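Long-range contact in ABC transporter substrate binding protein (Ribose) (Agrobacterium vitis S4, PDB 4WT7), which binds the sugar alcohol D-allitol and probably serves as the carbohydrate-binding component of an ABC transporter: residues F45-V58 against Q273-N285. Numbering follows the deposited sequence.
Sequences FFDLQAYNAQIAEV and QQPAELGRQAIQN. With X9X (D-allitol), chain C.
The helical segments 45-58 and 275-285 run in roughly the same direction, their axes 7.1 Å apart and crossing at -35°; the nearest CA atoms, of A50 and G279, are 4.5 Å apart. G279 has no side chain, and its CA lies 3.8 Å from A50 O. The P275 ring is a knob in a hole formed by F45, F46, Q49 and A50. Its CB lies over one face of the F46 ring, 4.0 Å from the centroid, a CH-pi contact. F46 CG is anti to the backbone N (chi1 180°), which sets the ring between P275 and D-allitol, whose OAB lies over the opposite face. Q273 NE2 donates a nearly straight 2.9 Å bond to OAB and also bonds D251; S132 holds Q273 OE1. D47 OD1 accepts from allitol OAE, and R72 pairs with OD2. Farther along, I283 packs on Q54, E57 and V58, with CG2 3.5 Å from V58 CG2. Q284 NE2 donates to E57 OE2 at 3.0 Å, an oxygen also salt-bridged to R60. One water joins Q49 OE1 to A276 N; another joins A53 O to R280 NH1. F46 and D47, in the first turn of their helix, and Q273, just before the other, line the allitol pocket in the cleft of a two-lobed periplasmic binding protein.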
loop_
_atom_site.group_PDB
_atom_site.type_symbol
_atom_site.label_atom_id
_atom_site.label_comp_id
_atom_site.label_asym_id
_atom_site.label_seq_id
_atom_site.Cartn_x
_atom_site.Cartn_y
_atom_site.Cartn_z
ATOM N N PHE A 45 3.943 -7.184 -5.123
ATOM C CA PHE A 45 2.602 -7.741 -5.347
ATOM C C PHE A 45 1.519 -6.700 -5.546
ATOM O O PHE A 45 0.812 -6.726 -6.550
ATOM C CB PHE A 45 2.226 -8.630 -4.165
ATOM C CG PHE A 45 0.828 -9.127 -4.202
ATOM C CD1 PHE A 45 0.460 -10.150 -5.075
ATOM C CD2 PHE A 45 -0.122 -8.599 -3.346
ATOM C CE1 PHE A 45 -0.851 -10.628 -5.076
ATOM C CE2 PHE A 45 -1.422 -9.071 -3.346
ATOM C CZ PHE A 45 -1.791 -10.074 -4.215
ATOM N N PHE A 46 1.378 -5.788 -4.599
ATOM C CA PHE A 46 0.270 -4.854 -4.653
ATOM C C PHE A 46 0.341 -4.041 -5.957
ATOM O O PHE A 46 -0.657 -3.929 -6.715
ATOM C CB PHE A 46 0.284 -3.940 -3.435
ATOM C CG PHE A 46 -0.825 -2.939 -3.423
ATOM C CD1 PHE A 46 -0.694 -1.738 -4.087
ATOM C CD2 PHE A 46 -1.995 -3.195 -2.736
ATOM C CE1 PHE A 46 -1.708 -0.813 -4.074
ATOM C CE2 PHE A 46 -3.023 -2.273 -2.718
ATOM C CZ PHE A 46 -2.882 -1.083 -3.394
ATOM N N ASP A 47 1.524 -3.508 -6.243
ATOM C CA ASP A 47 1.677 -2.580 -7.344
ATOM C C ASP A 47 1.470 -3.249 -8.693
ATOM O O ASP A 47 0.794 -2.701 -9.553
ATOM C CB ASP A 47 3.064 -1.929 -7.320
ATOM C CG ASP A 47 3.350 -1.188 -6.041
ATOM O OD1 ASP A 47 2.554 -1.244 -5.071
ATOM O OD2 ASP A 47 4.415 -0.537 -5.999
ATOM N N LEU A 48 2.095 -4.411 -8.882
ATOM C CA LEU A 48 1.947 -5.182 -10.106
ATOM C C LEU A 48 0.475 -5.541 -10.357
ATOM O O LEU A 48 -0.036 -5.351 -11.442
ATOM C CB LEU A 48 2.789 -6.477 -10.034
ATOM C CG LEU A 48 2.773 -7.288 -11.324
ATOM C CD1 LEU A 48 3.142 -6.435 -12.498
ATOM C CD2 LEU A 48 3.703 -8.506 -11.237
ATOM N N GLN A 49 -0.196 -6.041 -9.334
ATOM C CA GLN A 49 -1.617 -6.417 -9.441
ATOM C C GLN A 49 -2.566 -5.271 -9.872
ATOM O O GLN A 49 -3.406 -5.414 -10.759
ATOM C CB GLN A 49 -2.071 -6.933 -8.095
ATOM C CG GLN A 49 -1.450 -8.254 -7.701
ATOM C CD GLN A 49 -2.114 -9.401 -8.427
ATOM O OE1 GLN A 49 -3.340 -9.614 -8.323
ATOM N NE2 GLN A 49 -1.330 -10.101 -9.219
ATOM N N ALA A 50 -2.431 -4.142 -9.201
ATOM C CA ALA A 50 -3.233 -2.955 -9.476
ATOM C C ALA A 50 -2.957 -2.398 -10.886
ATOM O O ALA A 50 -3.852 -2.026 -11.609
ATOM C CB ALA A 50 -2.909 -1.874 -8.387
ATOM N N TYR A 51 -1.689 -2.315 -11.245
ATOM C CA TYR A 51 -1.280 -1.895 -12.570
ATOM C C TYR A 51 -1.824 -2.820 -13.644
ATOM O O TYR A 51 -2.545 -2.367 -14.538
ATOM C CB TYR A 51 0.246 -1.793 -12.619
ATOM C CG TYR A 51 0.880 -1.241 -13.899
ATOM C CD1 TYR A 51 0.676 0.082 -14.300
ATOM C CD2 TYR A 51 1.731 -2.036 -14.666
ATOM C CE1 TYR A 51 1.276 0.587 -15.436
ATOM C CE2 TYR A 51 2.336 -1.553 -15.805
ATOM C CZ TYR A 51 2.110 -0.229 -16.179
ATOM O OH TYR A 51 2.720 0.272 -17.296
ATOM N N ASN A 52 -1.525 -4.117 -13.576
ATOM C CA ASN A 52 -2.042 -5.040 -14.598
ATOM C C ASN A 52 -3.580 -5.056 -14.755
ATOM O O ASN A 52 -4.112 -5.122 -15.877
ATOM C CB ASN A 52 -1.512 -6.464 -14.354
ATOM C CG ASN A 52 -0.052 -6.589 -14.738
ATOM O OD1 ASN A 52 0.488 -5.707 -15.388
ATOM N ND2 ASN A 52 0.590 -7.686 -14.339
ATOM N N ALA A 53 -4.285 -4.981 -13.636
ATOM C CA ALA A 53 -5.735 -5.061 -13.660
ATOM C C ALA A 53 -6.335 -3.817 -14.290
ATOM O O ALA A 53 -7.432 -3.870 -14.822
ATOM C CB ALA A 53 -6.275 -5.239 -12.250
ATOM N N GLN A 54 -5.647 -2.684 -14.197
ATOM C CA GLN A 54 -6.135 -1.480 -14.871
ATOM C C GLN A 54 -5.992 -1.666 -16.393
ATOM O O GLN A 54 -6.910 -1.403 -17.170
ATOM C CB GLN A 54 -5.309 -0.255 -14.464
ATOM C CG GLN A 54 -5.639 0.358 -13.160
ATOM C CD GLN A 54 -4.664 1.468 -12.811
ATOM O OE1 GLN A 54 -4.855 2.614 -13.208
ATOM N NE2 GLN A 54 -3.593 1.121 -12.085
ATOM N N ILE A 55 -4.831 -2.139 -16.799
ATOM C CA ILE A 55 -4.549 -2.317 -18.204
ATOM C C ILE A 55 -5.576 -3.296 -18.766
ATOM O O ILE A 55 -6.220 -3.024 -19.775
ATOM C CB ILE A 55 -3.128 -2.848 -18.361
ATOM C CG1 ILE A 55 -2.129 -1.738 -18.023
ATOM C CG2 ILE A 55 -2.911 -3.419 -19.743
ATOM C CD1 ILE A 55 -0.666 -2.189 -17.969
ATOM N N ALA A 56 -5.736 -4.427 -18.080
ATOM C CA ALA A 56 -6.697 -5.447 -18.473
ATOM C C ALA A 56 -8.075 -4.834 -18.624
ATOM O O ALA A 56 -8.751 -5.070 -19.619
ATOM C CB ALA A 56 -6.731 -6.575 -17.435
ATOM N N GLU A 57 -8.496 -4.061 -17.631
ATOM C CA GLU A 57 -9.857 -3.541 -17.602
ATOM C C GLU A 57 -10.078 -2.510 -18.710
ATOM O O GLU A 57 -11.152 -2.446 -19.299
ATOM C CB GLU A 57 -10.186 -2.947 -16.236
ATOM C CG GLU A 57 -11.657 -2.579 -16.048
ATOM C CD GLU A 57 -12.630 -3.766 -16.136
ATOM O OE1 GLU A 57 -12.222 -4.897 -16.488
ATOM O OE2 GLU A 57 -13.823 -3.543 -15.862
ATOM N N VAL A 58 -9.082 -1.690 -18.995
ATOM C CA VAL A 58 -9.273 -0.713 -20.046
ATOM C C VAL A 58 -9.477 -1.470 -21.346
ATOM O O VAL A 58 -10.367 -1.137 -22.141
ATOM C CB VAL A 58 -8.089 0.272 -20.191
ATOM C CG1 VAL A 58 -8.178 1.017 -21.510
ATOM C CG2 VAL A 58 -8.062 1.245 -19.053
ATOM N N GLN A 273 -5.218 -6.443 1.336
ATOM C CA GLN A 273 -5.897 -5.575 0.389
ATOM C C GLN A 273 -6.279 -6.332 -0.856
ATOM O O GLN A 273 -5.941 -7.520 -1.012
ATOM C CB GLN A 273 -4.963 -4.447 -0.005
ATOM C CG GLN A 273 -4.645 -3.532 1.128
ATOM C CD GLN A 273 -4.124 -2.167 0.646
ATOM O OE1 GLN A 273 -4.905 -1.271 0.351
ATOM N NE2 GLN A 273 -2.811 -2.036 0.535
ATOM N N GLN A 274 -6.967 -5.626 -1.755
ATOM C CA GLN A 274 -7.483 -6.192 -3.002
ATOM C C GLN A 274 -7.036 -5.314 -4.180
ATOM O O GLN A 274 -7.831 -4.542 -4.742
ATOM C CB GLN A 274 -8.994 -6.260 -2.937
ATOM C CG GLN A 274 -9.505 -7.065 -1.756
ATOM C CD GLN A 274 -10.997 -7.429 -1.879
ATOM O OE1 GLN A 274 -11.357 -8.339 -2.636
ATOM N NE2 GLN A 274 -11.857 -6.757 -1.101
ATOM N N PRO A 275 -5.756 -5.407 -4.532
ATOM C CA PRO A 275 -5.198 -4.531 -5.566
ATOM C C PRO A 275 -5.806 -4.769 -6.953
ATOM O O PRO A 275 -6.065 -3.818 -7.692
ATOM C CB PRO A 275 -3.700 -4.847 -5.519
ATOM C CG PRO A 275 -3.603 -6.202 -4.766
ATOM C CD PRO A 275 -4.700 -6.108 -3.774
ATOM N N ALA A 276 -6.059 -6.005 -7.329
ATOM C CA ALA A 276 -6.695 -6.182 -8.628
ATOM C C ALA A 276 -8.085 -5.493 -8.624
ATOM O O ALA A 276 -8.435 -4.781 -9.574
ATOM C CB ALA A 276 -6.764 -7.637 -9.008
ATOM N N GLU A 277 -8.841 -5.653 -7.540
ATOM C CA GLU A 277 -10.130 -4.959 -7.437
ATOM C C GLU A 277 -9.972 -3.442 -7.480
ATOM O O GLU A 277 -10.729 -2.761 -8.146
ATOM C CB GLU A 277 -10.910 -5.346 -6.183
ATOM C CG GLU A 277 -11.496 -6.737 -6.222
ATOM C CD GLU A 277 -12.509 -6.919 -7.345
ATOM O OE1 GLU A 277 -13.181 -5.924 -7.709
ATOM O OE2 GLU A 277 -12.594 -8.059 -7.878
ATOM N N LEU A 278 -8.995 -2.904 -6.762
ATOM C CA LEU A 278 -8.766 -1.466 -6.794
ATOM C C LEU A 278 -8.505 -0.968 -8.209
ATOM O O LEU A 278 -9.044 0.053 -8.618
ATOM C CB LEU A 278 -7.592 -1.083 -5.891
ATOM C CG LEU A 278 -8.022 -1.005 -4.435
ATOM C CD1 LEU A 278 -6.821 -1.262 -3.516
ATOM C CD2 LEU A 278 -8.687 0.335 -4.150
ATOM N N GLY A 279 -7.651 -1.664 -8.944
ATOM C CA GLY A 279 -7.368 -1.286 -10.320
ATOM C C GLY A 279 -8.600 -1.323 -11.217
ATOM O O GLY A 279 -8.843 -0.400 -12.004
ATOM N N ARG A 280 -9.391 -2.382 -11.113
ATOM C CA ARG A 280 -10.639 -2.447 -11.886
ATOM C C ARG A 280 -11.606 -1.358 -11.500
ATOM O O ARG A 280 -12.229 -0.741 -12.352
ATOM C CB ARG A 280 -11.310 -3.826 -11.751
ATOM C CG ARG A 280 -10.708 -4.843 -12.680
ATOM C CD ARG A 280 -11.523 -6.145 -12.704
ATOM N NE ARG A 280 -11.499 -6.823 -11.414
ATOM C CZ ARG A 280 -10.487 -7.569 -10.957
ATOM N NH1 ARG A 280 -9.381 -7.737 -11.674
ATOM N NH2 ARG A 280 -10.585 -8.148 -9.759
ATOM N N GLN A 281 -11.715 -1.086 -10.214
ATOM C CA GLN A 281 -12.575 -0.005 -9.789
ATOM C C GLN A 281 -12.178 1.317 -10.415
ATOM O O GLN A 281 -13.035 2.073 -10.917
ATOM C CB GLN A 281 -12.546 0.146 -8.287
ATOM C CG GLN A 281 -13.776 0.868 -7.811
ATOM C CD GLN A 281 -13.695 1.216 -6.359
ATOM O OE1 GLN A 281 -14.526 0.771 -5.562
ATOM N NE2 GLN A 281 -12.699 2.036 -5.993
ATOM N N ALA A 282 -10.878 1.606 -10.387
ATOM C CA ALA A 282 -10.406 2.878 -10.941
ATOM C C ALA A 282 -10.911 3.019 -12.388
ATOM O O ALA A 282 -11.485 4.037 -12.745
ATOM C CB ALA A 282 -8.885 2.982 -10.886
ATOM N N ILE A 283 -10.708 1.979 -13.201
ATOM C CA ILE A 283 -11.115 2.022 -14.601
ATOM C C ILE A 283 -12.646 2.036 -14.776
ATOM O O ILE A 283 -13.183 2.734 -15.656
ATOM C CB ILE A 283 -10.501 0.879 -15.409
ATOM C CG1 ILE A 283 -8.985 0.859 -15.232
ATOM C CG2 ILE A 283 -10.790 1.078 -16.859
ATOM C CD1 ILE A 283 -8.325 2.242 -15.403
ATOM N N GLN A 284 -13.350 1.275 -13.952
ATOM C CA GLN A 284 -14.798 1.368 -13.913
ATOM C C GLN A 284 -15.166 2.834 -13.695
ATOM O O GLN A 284 -16.045 3.363 -14.379
ATOM C CB GLN A 284 -15.414 0.494 -12.800
ATOM C CG GLN A 284 -15.519 -1.019 -13.135
ATOM C CD GLN A 284 -16.639 -1.351 -14.147
ATOM O OE1 GLN A 284 -17.823 -1.088 -13.898
ATOM N NE2 GLN A 284 -16.262 -1.931 -15.285
ATOM N N ASN A 285 -14.483 3.490 -12.746
ATOM C CA ASN A 285 -14.834 4.858 -12.409
ATOM C C ASN A 285 -14.461 5.840 -13.526
ATOM O O ASN A 285 -15.149 6.842 -13.730
ATOM C CB ASN A 285 -14.269 5.268 -11.038
ATOM C CG ASN A 285 -15.056 4.656 -9.893
ATOM O OD1 ASN A 285 -16.068 3.987 -10.111
ATOM N ND2 ASN A 285 -14.598 4.865 -8.672
HETATM O OAA X9X C . 4.085 2.914 -1.131
HETATM C CAG X9X C . 4.450 1.648 -0.714
HETATM C CAI X9X C . 3.378 0.626 -0.516
HETATM O OAC X9X C . 2.596 0.896 0.623
HETATM C CAK X9X C . 2.584 0.420 -1.773
HETATM O OAE X9X C . 3.510 0.159 -2.755
HETATM C CAL X9X C . 1.693 -0.820 -1.684
HETATM O OAF X9X C . 2.432 -1.952 -1.379
HETATM C CAJ X9X C . 0.458 -0.719 -0.812
HETATM O OAD X9X C . 0.702 -0.923 0.537
HETATM C CAH X9X C . -0.383 0.526 -1.006
HETATM O OAB X9X C . -1.762 0.370 -0.748
HETATM O O HOH W 1 -5.380 -8.671 -6.176
HETATM O O HOH W 2 -8.749 -6.242 -14.530
#